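Local coordinates for putative nucleotide sugar epimerase/ dehydratase (Bordetella bronchiseptica, PDB 2Q1S), which binds NAD(H) in a Rossmann fold and probably acts as a nucleotide-sugar epimerase or dehydratase in lipopolysaccharide O-antigen biosynthesis, at residues Y100-H105 and R142-V147; H110-S115 and N176-Y181; V204-Q209 and N268-C273; V263-N268 and F337-S342. All coordinates share one frame; numbering follows the deposited sequence.

Contact 1 of 4, residues Y100-H105 and R142-V147; sequences YDYVFH and RLKKVV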
# COMPACT_ATOMS: atom_id res chain seq x y z
N TYR A 100 -26.23 6.34 3.98
CA TYR A 100 -25.59 5.86 5.19
C TYR A 100 -25.08 6.98 6.05
O TYR A 100 -24.45 7.94 5.57
CB TYR A 100 -24.39 4.96 4.85
CG TYR A 100 -24.77 3.83 3.92
CD1 TYR A 100 -25.38 2.64 4.41
CD2 TYR A 100 -24.53 3.92 2.54
CE1 TYR A 100 -25.79 1.60 3.54
CE2 TYR A 100 -24.91 2.87 1.68
CZ TYR A 100 -25.52 1.73 2.18
OH TYR A 100 -25.86 0.74 1.28
N ASP A 101 -25.36 6.88 7.33
CA ASP A 101 -24.81 7.77 8.32
C ASP A 101 -23.42 7.34 8.77
O ASP A 101 -22.58 8.18 9.08
CB ASP A 101 -25.76 7.85 9.51
CG ASP A 101 -27.12 8.32 9.10
OD1 ASP A 101 -27.23 9.46 8.62
OD2 ASP A 101 -28.07 7.52 9.22
N TYR A 102 -23.22 6.03 8.86
CA TYR A 102 -21.95 5.45 9.33
C TYR A 102 -21.59 4.28 8.51
O TYR A 102 -22.45 3.52 8.06
CB TYR A 102 -22.04 5.05 10.82
CG TYR A 102 -22.29 6.22 11.72
CD1 TYR A 102 -21.24 7.08 12.09
CD2 TYR A 102 -23.58 6.55 12.17
CE1 TYR A 102 -21.44 8.19 12.88
CE2 TYR A 102 -23.82 7.67 12.96
CZ TYR A 102 -22.74 8.51 13.35
OH TYR A 102 -22.95 9.63 14.14
N VAL A 103 -20.29 4.16 8.25
CA VAL A 103 -19.76 2.96 7.60
C VAL A 103 -18.65 2.42 8.48
O VAL A 103 -17.83 3.16 8.95
CB VAL A 103 -19.17 3.30 6.17
CG1 VAL A 103 -18.34 2.13 5.58
CG2 VAL A 103 -20.27 3.72 5.22
N PHE A 104 -18.71 1.12 8.75
CA PHE A 104 -17.62 0.39 9.45
C PHE A 104 -16.97 -0.53 8.44
O PHE A 104 -17.64 -1.34 7.87
CB PHE A 104 -18.18 -0.42 10.62
CG PHE A 104 -18.79 0.42 11.70
CD1 PHE A 104 -20.14 0.82 11.64
CD2 PHE A 104 -18.02 0.90 12.77
CE1 PHE A 104 -20.72 1.61 12.63
CE2 PHE A 104 -18.60 1.67 13.80
CZ PHE A 104 -19.95 2.06 13.70
N HIS A 105 -15.66 -0.33 8.18
CA HIS A 105 -14.95 -1.16 7.23
C HIS A 105 -14.06 -2.16 7.97
O HIS A 105 -12.97 -1.74 8.48
CB HIS A 105 -14.15 -0.24 6.28
CG HIS A 105 -13.26 -1.03 5.38
ND1 HIS A 105 -13.56 -2.31 4.98
CD2 HIS A 105 -12.04 -0.73 4.87
CE1 HIS A 105 -12.56 -2.78 4.23
NE2 HIS A 105 -11.63 -1.84 4.15
N ARG A 142 -24.15 12.29 3.31
CA ARG A 142 -24.88 11.89 4.53
C ARG A 142 -23.91 11.26 5.54
O ARG A 142 -24.23 11.17 6.71
CB ARG A 142 -25.98 10.89 4.17
CG ARG A 142 -26.88 10.58 5.36
CD ARG A 142 -28.15 9.85 4.97
NE ARG A 142 -28.76 9.23 6.15
CZ ARG A 142 -29.86 8.49 6.16
NH1 ARG A 142 -30.61 8.37 5.06
NH2 ARG A 142 -30.26 7.93 7.29
N LEU A 143 -22.73 10.83 5.08
CA LEU A 143 -21.74 10.19 5.98
C LEU A 143 -21.25 11.05 7.09
O LEU A 143 -20.71 12.12 6.82
CB LEU A 143 -20.49 9.82 5.21
CG LEU A 143 -20.58 8.56 4.44
CD1 LEU A 143 -19.28 8.41 3.64
CD2 LEU A 143 -20.76 7.34 5.36
N LYS A 144 -21.42 10.60 8.33
CA LYS A 144 -20.82 11.26 9.48
C LYS A 144 -19.43 10.71 9.79
O LYS A 144 -18.59 11.47 10.23
CB LYS A 144 -21.66 11.12 10.78
CG LYS A 144 -22.65 12.24 11.09
CD LYS A 144 -23.63 12.41 9.95
CE LYS A 144 -24.85 11.58 10.17
NZ LYS A 144 -25.91 11.88 9.13
N LYS A 145 -19.27 9.39 9.71
CA LYS A 145 -17.99 8.74 10.04
C LYS A 145 -17.85 7.45 9.32
O LYS A 145 -18.82 6.75 9.08
CB LYS A 145 -17.87 8.50 11.56
CG LYS A 145 -16.50 8.92 12.18
CD LYS A 145 -16.22 10.42 12.09
CE LYS A 145 -17.16 11.23 12.98
NZ LYS A 145 -16.93 10.94 14.42
N VAL A 146 -16.59 7.21 8.93
CA VAL A 146 -16.17 5.94 8.35
C VAL A 146 -15.08 5.36 9.25
O VAL A 146 -14.02 5.97 9.36
CB VAL A 146 -15.59 6.13 6.89
CG1 VAL A 146 -15.14 4.81 6.34
CG2 VAL A 146 -16.67 6.80 6.03
N VAL A 147 -15.36 4.24 9.90
CA VAL A 147 -14.43 3.68 10.85
C VAL A 147 -13.77 2.45 10.21
O VAL A 147 -14.44 1.51 9.79
CB VAL A 147 -15.17 3.28 12.16
CG1 VAL A 147 -14.14 2.73 13.18
CG2 VAL A 147 -15.86 4.53 12.78
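D101 meets R142 and K144 in a salt-bridge network just ahead of two parallel strands. From D101 CB, which packs 3.9 Å from K144 CE, the side chain leads to a carboxylate clasped side-on by R142. At D101 OD1 two donors converge from opposite faces of the carboxylate: R142 NE at 2.9 Å, in a nearly straight bond of 171°, and K144 NZ at 2.8 Å on the anti side. OD2 takes R142 NH2 on its syn side and also accepts from the backbone N of N34. R142 reaches this far because its chain is extended from CG to NE, whereas K144 folds back at chi2 (57°) and chi3 (92°), which lets NZ bond the R142 carbonyl as well. With so many donors the carboxylate is probably held as an anion.

The backbone O of D101 receives K144 N, and the strands then pair through V103 N to K145 O, V147 N to V103 O and H105 N to V147 O (2.7 Å). K145 CB sits at the edge of the Y102 ring, 3.7 Å from Y102 CD1. The F104 ring runs alongside V147, while on the other face V103 CG2 touches L143 CD2 at 3.7 Å. Helix 128-137 covers that second face and helix 263-276 the first, the parallel-strand core of a Rossmann fold.

Contact 2 of 4, residues H110-S115 and N176-Y181; sequences HGNQSS and NNDSPY. With NAI (1,4-dihydronicotinamide adenine dinucleotide), chain B.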
# COMPACT_ATOMS: atom_id res chain seq x y z
N HIS A 110 -8.19 -13.10 6.19
CA HIS A 110 -7.83 -13.64 7.51
C HIS A 110 -6.84 -14.79 7.34
O HIS A 110 -7.19 -15.80 6.76
CB HIS A 110 -9.09 -14.15 8.23
CG HIS A 110 -8.88 -14.44 9.67
ND1 HIS A 110 -8.08 -15.48 10.12
CD2 HIS A 110 -9.38 -13.85 10.78
CE1 HIS A 110 -8.04 -15.46 11.44
NE2 HIS A 110 -8.85 -14.50 11.86
N GLY A 111 -5.60 -14.67 7.83
CA GLY A 111 -4.96 -13.54 8.50
C GLY A 111 -3.50 -13.54 8.06
O GLY A 111 -3.22 -13.75 6.88
N ASN A 112 -2.59 -13.33 9.00
CA ASN A 112 -1.15 -13.33 8.68
C ASN A 112 -0.71 -14.52 7.84
O ASN A 112 -0.12 -14.37 6.76
CB ASN A 112 -0.27 -13.22 9.94
CG ASN A 112 -0.37 -11.89 10.58
OD1 ASN A 112 0.20 -10.91 10.10
ND2 ASN A 112 -1.11 -11.83 11.68
N GLN A 113 -0.96 -15.72 8.33
CA GLN A 113 -0.46 -16.90 7.64
C GLN A 113 -1.09 -17.05 6.27
O GLN A 113 -0.38 -17.31 5.30
CB GLN A 113 -0.72 -18.16 8.46
CG GLN A 113 0.30 -18.27 9.58
N SER A 114 -2.40 -16.85 6.16
CA SER A 114 -3.05 -17.00 4.86
C SER A 114 -2.43 -16.00 3.87
O SER A 114 -2.22 -16.33 2.69
CB SER A 114 -4.53 -16.63 4.99
OG SER A 114 -5.18 -17.46 5.96
N SER A 115 -2.16 -14.78 4.36
CA SER A 115 -1.67 -13.71 3.46
C SER A 115 -0.28 -14.05 2.92
O SER A 115 0.05 -13.71 1.78
CB SER A 115 -1.68 -12.33 4.14
OG SER A 115 -0.63 -12.23 5.08
N ASN A 176 9.94 -4.91 9.46
CA ASN A 176 9.18 -5.61 10.49
C ASN A 176 7.69 -5.66 10.21
O ASN A 176 6.87 -5.73 11.13
CB ASN A 176 9.46 -5.01 11.89
CG ASN A 176 10.94 -5.04 12.24
OD1 ASN A 176 11.65 -5.99 11.89
ND2 ASN A 176 11.40 -4.00 12.93
N ASN A 177 7.35 -5.62 8.92
CA ASN A 177 6.01 -5.97 8.50
C ASN A 177 6.12 -7.40 8.02
O ASN A 177 6.66 -7.71 6.95
CB ASN A 177 5.52 -5.03 7.42
CG ASN A 177 5.70 -3.58 7.82
OD1 ASN A 177 5.22 -3.15 8.88
ND2 ASN A 177 6.46 -2.85 7.03
N ASP A 178 5.64 -8.29 8.88
CA ASP A 178 5.94 -9.69 8.75
C ASP A 178 5.15 -10.40 7.64
O ASP A 178 5.48 -11.52 7.29
CB ASP A 178 5.60 -10.38 10.08
CG ASP A 178 4.10 -10.36 10.38
OD1 ASP A 178 3.47 -9.27 10.26
OD2 ASP A 178 3.53 -11.43 10.71
N SER A 179 4.09 -9.76 7.13
CA SER A 179 3.17 -10.44 6.22
C SER A 179 2.53 -9.44 5.30
O SER A 179 2.45 -8.26 5.62
CB SER A 179 2.07 -11.15 7.02
OG SER A 179 1.31 -10.21 7.77
N PRO A 180 2.00 -9.93 4.16
CA PRO A 180 1.16 -9.05 3.33
C PRO A 180 -0.04 -8.51 4.08
O PRO A 180 -0.43 -7.39 3.87
CB PRO A 180 0.79 -9.97 2.14
CG PRO A 180 1.94 -10.99 2.07
CD PRO A 180 2.23 -11.26 3.54
N TYR A 181 -0.64 -9.32 4.96
CA TYR A 181 -1.68 -8.82 5.84
C TYR A 181 -1.26 -7.57 6.57
O TYR A 181 -2.00 -6.59 6.61
CB TYR A 181 -2.02 -9.92 6.88
CG TYR A 181 -3.06 -9.50 7.91
CD1 TYR A 181 -2.70 -8.87 9.08
CD2 TYR A 181 -4.40 -9.86 7.73
CE1 TYR A 181 -3.64 -8.52 10.01
CE2 TYR A 181 -5.36 -9.50 8.67
CZ TYR A 181 -4.95 -8.83 9.79
OH TYR A 181 -5.90 -8.50 10.75
PA NAI B . -12.91 -12.03 10.20
O1A NAI B . -12.12 -12.76 9.18
O2A NAI B . -13.90 -12.82 11.09
O5B NAI B . -13.66 -10.82 9.60
C5B NAI B . -13.38 -10.24 8.33
C4B NAI B . -14.60 -10.30 7.42
O4B NAI B . -14.26 -9.75 6.16
C3B NAI B . -15.04 -11.77 7.18
O3B NAI B . -16.44 -11.91 7.45
C2B NAI B . -14.80 -11.95 5.69
O2B NAI B . -15.69 -12.86 4.97
C1B NAI B . -14.96 -10.53 5.16
N9A NAI B . -14.38 -10.28 3.85
C8A NAI B . -13.20 -10.78 3.36
N7A NAI B . -13.00 -10.29 2.14
C5A NAI B . -14.03 -9.46 1.80
C6A NAI B . -14.43 -8.63 0.65
N6A NAI B . -13.70 -8.54 -0.46
N1A NAI B . -15.59 -7.91 0.71
C2A NAI B . -16.35 -8.00 1.83
N3A NAI B . -16.08 -8.71 2.94
C4A NAI B . -14.92 -9.47 2.99
O3 NAI B . -11.79 -11.38 11.15
PN NAI B . -11.96 -10.34 12.39
O1N NAI B . -11.06 -10.72 13.45
O2N NAI B . -13.45 -10.15 12.57
O5D NAI B . -11.43 -8.96 11.68
C5D NAI B . -12.27 -7.79 11.57
C4D NAI B . -11.34 -6.60 11.32
O4D NAI B . -10.54 -6.40 12.46
C3D NAI B . -10.33 -6.86 10.20
O3D NAI B . -10.22 -5.65 9.44
C2D NAI B . -9.06 -7.19 10.93
O2D NAI B . -7.89 -6.88 10.13
C1D NAI B . -9.14 -6.30 12.14
N1N NAI B . -8.35 -6.75 13.25
C2N NAI B . -8.70 -7.84 14.01
C3N NAI B . -7.93 -8.24 15.10
C7N NAI B . -8.29 -9.45 15.95
O7N NAI B . -7.58 -9.73 16.90
N7N NAI B . -9.41 -10.14 15.60
C4N NAI B . -6.79 -7.47 15.48
C5N NAI B . -6.48 -6.33 14.70
C6N NAI B . -7.30 -5.98 13.62
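Y181 swings its ring past G111 and N112 toward the dinucleotide, CG anti to the backbone N (chi1 177°), and Y181 OH ends 2.6 Å from NAI O2D, a hydrogen bond on the ribose next to the nicotinamide. Along the way Y181 CD2 lies 3.8 Å from G111 CA and Y181 CD1 3.7 Å from N112 OD1, both oblique to the ring, so the start of helix 112-117 flanks the tyrosine. H110, joined to G111 by a cis peptide, turns its imidazole to the cofactor instead; the pyrophosphate oxygen NAI O3 lies in the ring plane at its edge, 3.5 Å from H110 CD2.

Behind the ring, two serines link the helix starts. S115 OG accepts Y181 N at 2.9 Å and donates to N112 O, bridging one helix to the other. S179 OG donates to N112 OD1 at 2.7 Å, in the amide plane and on a lone pair. The D178 side chain crosses that of N112 at about a right angle, their carboxylate and amide planes 50° apart; D178 OD2 and N112 OD1, both acceptors, make no hydrogen bond. P180 CG rests on S115 O, 3.3 Å away.

S179 is the N-cap of helix 180-199, which also carries K185, likewise hydrogen-bonded to NAI, as in the YxxxK arrangement of short-chain dehydrogenases. Helix 119-126 packs on P180 and Y181 through D122 and N126, and Y194 of the second subunit packs on P180.

Contact 3 of 4, residues V204-Q209 and N268-C273; sequences VRARFQ and NGLIAC. With NAI (1,4-dihydronicotinamide adenine dinucleotide), chain B.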
# COMPACT_ATOMS: atom_id res chain seq x y z
N VAL A 204 -11.96 7.44 10.64
CA VAL A 204 -11.33 7.26 11.95
C VAL A 204 -10.71 5.86 11.92
O VAL A 204 -11.40 4.92 11.56
CB VAL A 204 -12.35 7.34 13.07
CG1 VAL A 204 -11.66 7.11 14.42
CG2 VAL A 204 -13.02 8.69 13.05
N ARG A 205 -9.42 5.76 12.24
CA ARG A 205 -8.72 4.48 12.25
C ARG A 205 -8.78 3.99 13.69
O ARG A 205 -8.40 4.70 14.60
CB ARG A 205 -7.26 4.70 11.81
CG ARG A 205 -7.20 5.13 10.31
CD ARG A 205 -5.84 5.84 10.07
NE ARG A 205 -5.78 7.20 10.54
CZ ARG A 205 -4.69 7.77 11.06
NH1 ARG A 205 -3.61 7.02 11.24
NH2 ARG A 205 -4.70 9.04 11.44
N ALA A 206 -9.25 2.75 13.85
CA ALA A 206 -9.34 2.12 15.18
C ALA A 206 -8.34 0.99 15.22
O ALA A 206 -8.51 0.03 14.53
CB ALA A 206 -10.78 1.57 15.42
N ARG A 207 -7.26 1.14 16.00
CA ARG A 207 -6.20 0.13 16.08
C ARG A 207 -6.48 -0.80 17.27
O ARG A 207 -6.65 -0.36 18.39
CB ARG A 207 -4.86 0.82 16.34
CG ARG A 207 -4.33 1.57 15.12
CD ARG A 207 -3.01 2.26 15.46
NE ARG A 207 -2.54 3.02 14.30
CZ ARG A 207 -1.73 4.10 14.38
NH1 ARG A 207 -1.26 4.52 15.55
NH2 ARG A 207 -1.38 4.75 13.26
N PHE A 208 -6.54 -2.09 16.98
CA PHE A 208 -6.70 -3.01 18.09
C PHE A 208 -5.93 -4.29 17.84
O PHE A 208 -5.31 -4.46 16.79
CB PHE A 208 -8.19 -3.20 18.47
CG PHE A 208 -9.10 -3.52 17.30
CD1 PHE A 208 -9.25 -4.81 16.91
CD2 PHE A 208 -9.86 -2.52 16.68
CE1 PHE A 208 -10.09 -5.17 15.86
CE2 PHE A 208 -10.74 -2.85 15.63
CZ PHE A 208 -10.86 -4.21 15.22
N GLN A 209 -5.85 -5.16 18.84
CA GLN A 209 -5.22 -6.45 18.56
C GLN A 209 -5.63 -7.44 19.62
O GLN A 209 -6.04 -7.06 20.70
CB GLN A 209 -3.69 -6.33 18.44
CG GLN A 209 -2.97 -5.82 19.66
N ASN A 268 -17.99 -1.77 21.19
CA ASN A 268 -18.27 -0.48 21.77
C ASN A 268 -17.21 0.58 21.43
O ASN A 268 -17.54 1.75 21.26
CB ASN A 268 -18.49 -0.58 23.29
CG ASN A 268 -19.83 -1.20 23.62
OD1 ASN A 268 -20.83 -0.91 22.95
ND2 ASN A 268 -19.86 -2.05 24.64
N GLY A 269 -15.95 0.17 21.36
CA GLY A 269 -14.84 1.05 20.93
C GLY A 269 -15.05 1.57 19.51
O GLY A 269 -14.90 2.77 19.26
N LEU A 270 -15.45 0.66 18.60
CA LEU A 270 -15.72 1.04 17.23
C LEU A 270 -16.90 2.01 17.16
O LEU A 270 -16.85 3.02 16.44
CB LEU A 270 -16.07 -0.21 16.40
CG LEU A 270 -14.89 -1.15 16.07
CD1 LEU A 270 -15.42 -2.44 15.59
CD2 LEU A 270 -13.96 -0.53 14.99
N ILE A 271 -17.94 1.75 17.96
CA ILE A 271 -19.07 2.67 18.01
C ILE A 271 -18.68 4.05 18.57
O ILE A 271 -19.13 5.12 18.07
CB ILE A 271 -20.24 2.03 18.79
CG1 ILE A 271 -20.80 0.85 17.96
CG2 ILE A 271 -21.31 3.09 19.14
CD1 ILE A 271 -21.68 -0.09 18.74
N ALA A 272 -17.82 4.08 19.58
CA ALA A 272 -17.32 5.37 20.11
C ALA A 272 -16.50 6.14 19.08
O ALA A 272 -16.57 7.36 18.99
CB ALA A 272 -16.53 5.16 21.40
N CYS A 273 -15.71 5.42 18.29
CA CYS A 273 -14.98 6.04 17.19
C CYS A 273 -15.96 6.66 16.20
O CYS A 273 -15.75 7.77 15.74
CB CYS A 273 -14.11 5.00 16.47
SG CYS A 273 -12.59 4.58 17.41
PA NAI B . -12.91 -12.03 10.20
O1A NAI B . -12.12 -12.76 9.18
O2A NAI B . -13.90 -12.82 11.09
O5B NAI B . -13.66 -10.82 9.60
C5B NAI B . -13.38 -10.24 8.33
C4B NAI B . -14.60 -10.30 7.42
O4B NAI B . -14.26 -9.75 6.16
C3B NAI B . -15.04 -11.77 7.18
O3B NAI B . -16.44 -11.91 7.45
C2B NAI B . -14.80 -11.95 5.69
O2B NAI B . -15.69 -12.86 4.97
C1B NAI B . -14.96 -10.53 5.16
N9A NAI B . -14.38 -10.28 3.85
C8A NAI B . -13.20 -10.78 3.36
N7A NAI B . -13.00 -10.29 2.14
C5A NAI B . -14.03 -9.46 1.80
C6A NAI B . -14.43 -8.63 0.65
N6A NAI B . -13.70 -8.54 -0.46
N1A NAI B . -15.59 -7.91 0.71
C2A NAI B . -16.35 -8.00 1.83
N3A NAI B . -16.08 -8.71 2.94
C4A NAI B . -14.92 -9.47 2.99
O3 NAI B . -11.79 -11.38 11.15
PN NAI B . -11.96 -10.34 12.39
O1N NAI B . -11.06 -10.72 13.45
O2N NAI B . -13.45 -10.15 12.57
O5D NAI B . -11.43 -8.96 11.68
C5D NAI B . -12.27 -7.79 11.57
C4D NAI B . -11.34 -6.60 11.32
O4D NAI B . -10.54 -6.40 12.46
C3D NAI B . -10.33 -6.86 10.20
O3D NAI B . -10.22 -5.65 9.44
C2D NAI B . -9.06 -7.19 10.93
O2D NAI B . -7.89 -6.88 10.13
C1D NAI B . -9.14 -6.30 12.14
N1N NAI B . -8.35 -6.75 13.25
C2N NAI B . -8.70 -7.84 14.01
C3N NAI B . -7.93 -8.24 15.10
C7N NAI B . -8.29 -9.45 15.95
O7N NAI B . -7.58 -9.73 16.90
N7N NAI B . -9.41 -10.14 15.60
C4N NAI B . -6.79 -7.47 15.48
C5N NAI B . -6.48 -6.33 14.70
C6N NAI B . -7.30 -5.98 13.62
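A206 and L270 meet where helix 263-276 lies over strand 203-212, a strand-helix layer of the Rossmann fold. The short strand and helix segments run nearly antiparallel, 159° between their directions, with axes 9.2 Å apart at the closest.

The interactions across the interface are apolar. Alternate residues V204, A206 and F208 turn their side chains to the helix, which answers with L270 and C273, one turn apart. L270 uses a single branch: L270 CD2 touches both A206 CB at 3.8 Å and F208 CE2 at 4.0 Å, its side chain crossing the phenylalanine at about a right angle. C273 CB meets V204 CG1 at 3.8 Å, while C273 SG reaches A206 CB at 4.0 Å. The alanine methyl is thus touched by both the leucine branch and the sulfur.

Backbone bonding serves each element separately. The helix closes its own turns, and the strand pairs with strand 145-151 through V204 and A206 and with strand 281-284 through R205. On the other face, R205 and R207 form salt bridges with D170 and E189 and pack on L174 of the second subunit.

Contacts with the cofactor gather at the end of the strand. F208 holds CG between its backbone N and carbonyl carbon (chi1 50°), placing the ring beside the nicotinamide; F208 CE1 lies 3.5 Å from NAI N1N, and F208 O only 3.0 Å from NAI C5N.

Contact 4 of 4, residues V263-N268 and F337-S342; sequences VEDVAN and FSADVS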
# COMPACT_ATOMS: atom_id res chain seq x y z
N VAL A 263 -14.41 -8.97 22.74
CA VAL A 263 -14.96 -8.47 21.49
C VAL A 263 -16.09 -7.45 21.70
O VAL A 263 -16.22 -6.51 20.93
CB VAL A 263 -15.44 -9.64 20.58
CG1 VAL A 263 -16.66 -10.42 21.20
CG2 VAL A 263 -15.72 -9.17 19.17
N GLU A 264 -16.90 -7.60 22.75
CA GLU A 264 -17.94 -6.62 23.01
C GLU A 264 -17.37 -5.26 23.37
O GLU A 264 -17.98 -4.25 23.05
CB GLU A 264 -18.88 -7.14 24.11
CG GLU A 264 -19.59 -8.46 23.66
CD GLU A 264 -20.56 -9.05 24.68
OE1 GLU A 264 -20.89 -8.37 25.68
OE2 GLU A 264 -21.00 -10.21 24.45
N ASP A 265 -16.21 -5.22 24.03
CA ASP A 265 -15.50 -3.96 24.26
C ASP A 265 -15.03 -3.37 22.91
O ASP A 265 -15.14 -2.16 22.70
CB ASP A 265 -14.30 -4.12 25.19
CG ASP A 265 -14.72 -4.21 26.69
OD1 ASP A 265 -15.84 -3.79 27.06
OD2 ASP A 265 -13.87 -4.68 27.47
N VAL A 266 -14.52 -4.22 22.02
CA VAL A 266 -14.08 -3.73 20.70
C VAL A 266 -15.30 -3.16 19.96
O VAL A 266 -15.19 -2.08 19.36
CB VAL A 266 -13.38 -4.85 19.88
CG1 VAL A 266 -13.16 -4.38 18.42
CG2 VAL A 266 -12.08 -5.25 20.57
N ALA A 267 -16.43 -3.87 19.94
CA ALA A 267 -17.63 -3.30 19.30
C ALA A 267 -18.00 -1.91 19.87
O ALA A 267 -18.26 -0.97 19.10
CB ALA A 267 -18.80 -4.25 19.35
N ASN A 268 -17.99 -1.77 21.19
CA ASN A 268 -18.27 -0.48 21.77
C ASN A 268 -17.21 0.58 21.43
O ASN A 268 -17.54 1.75 21.26
CB ASN A 268 -18.49 -0.58 23.29
CG ASN A 268 -19.83 -1.20 23.62
OD1 ASN A 268 -20.83 -0.91 22.95
ND2 ASN A 268 -19.86 -2.05 24.64
N PHE A 337 -14.19 6.18 26.32
CA PHE A 337 -14.20 4.73 26.16
C PHE A 337 -13.09 4.05 26.97
O PHE A 337 -11.94 4.48 26.91
CB PHE A 337 -14.09 4.34 24.68
CG PHE A 337 -13.84 2.88 24.49
CD1 PHE A 337 -14.89 1.97 24.50
CD2 PHE A 337 -12.54 2.40 24.38
CE1 PHE A 337 -14.65 0.62 24.36
CE2 PHE A 337 -12.30 1.05 24.23
CZ PHE A 337 -13.36 0.15 24.23
N SER A 338 -13.45 3.00 27.74
CA SER A 338 -12.47 2.08 28.36
C SER A 338 -12.95 0.63 28.18
O SER A 338 -14.14 0.33 28.30
CB SER A 338 -12.19 2.39 29.83
OG SER A 338 -13.40 2.48 30.49
N ALA A 339 -12.01 -0.27 27.87
CA ALA A 339 -12.31 -1.69 27.71
C ALA A 339 -12.09 -2.38 29.07
O ALA A 339 -10.97 -2.77 29.40
CB ALA A 339 -11.41 -2.28 26.66
N ASP A 340 -13.19 -2.52 29.83
CA ASP A 340 -13.16 -2.96 31.23
C ASP A 340 -13.49 -4.44 31.50
O ASP A 340 -13.48 -4.89 32.66
CB ASP A 340 -14.06 -2.03 32.06
CG ASP A 340 -13.56 -0.59 32.07
OD1 ASP A 340 -12.35 -0.39 31.80
OD2 ASP A 340 -14.35 0.33 32.36
N VAL A 341 -13.78 -5.22 30.45
CA VAL A 341 -14.04 -6.66 30.64
C VAL A 341 -12.72 -7.40 30.92
O VAL A 341 -11.81 -7.41 30.08
CB VAL A 341 -14.83 -7.31 29.46
CG1 VAL A 341 -15.06 -8.81 29.68
CG2 VAL A 341 -16.17 -6.60 29.22
N SER A 342 -12.64 -8.01 32.10
CA SER A 342 -11.41 -8.69 32.50
C SER A 342 -11.23 -9.97 31.73
O SER A 342 -12.19 -10.50 31.18
CB SER A 342 -11.47 -9.02 33.99
OG SER A 342 -12.49 -9.96 34.24
O HOH W 1 -11.66 -6.35 27.31
O HOH W 2 -16.09 -2.79 29.46
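The F337 ring approaches the helix obliquely, with F337 CE1 and CZ both 3.3 Å from D265 O. F337 CE1 is also 3.9 Å from N268 C, so the phenyl lies against the helix backbone. CG of F337 is anti to its backbone N (chi1 169°), a setting that carries the ring to the helix while A331 of helix 329-335 packs on it as well.

The D265 carboxylate, a second flat group at the interface, is turned to the loop. D265 OD2 takes V341 N at 3.0 Å through the syn lone pair, with an N-H...O angle of 160°. A339 CB lies 3.7 Å from D265 CB, and V341 CG2 is 3.6 Å from D265 OD1, so methyl groups border the acid.

Two waters complete the link. One donates to D265 OD2 and to V341 O; the other donates to D265 OD1 at 2.6 Å and accepts from D340 N.

Both carboxylate oxygens therefore accept hydrogen bonds, which fixes the rotation of the group and is consistent with a charged aspartate. One buried acid thereby ties the first turn of helix 263-276 to the irregular loop leading into helix 343-356.

Overall arrangement
Following the chain from the N terminus, contact 1 closes first, pairing neighbouring parallel strands across a largely helical connection. Contact 2 opens within that loop, at 110-115, and closes beyond it at 176-181, so the two cross. Contact 3 begins after both have closed and joins strand 203-212 to helix 263-276. Contact 4 opens on the same helix and crosses contact 3, sharing N268, before closing at 337-342. Contacts 1 and 3 touch through adjacent strands 145-151 and 203-212, and contacts 3 and 4 touch around helix 263-276. Contacts 2 and 3 both reach the cofactor and the second subunit, whereas contact 4 ties the loop between helices 329-335 and 343-356 to the sheet-covering helix.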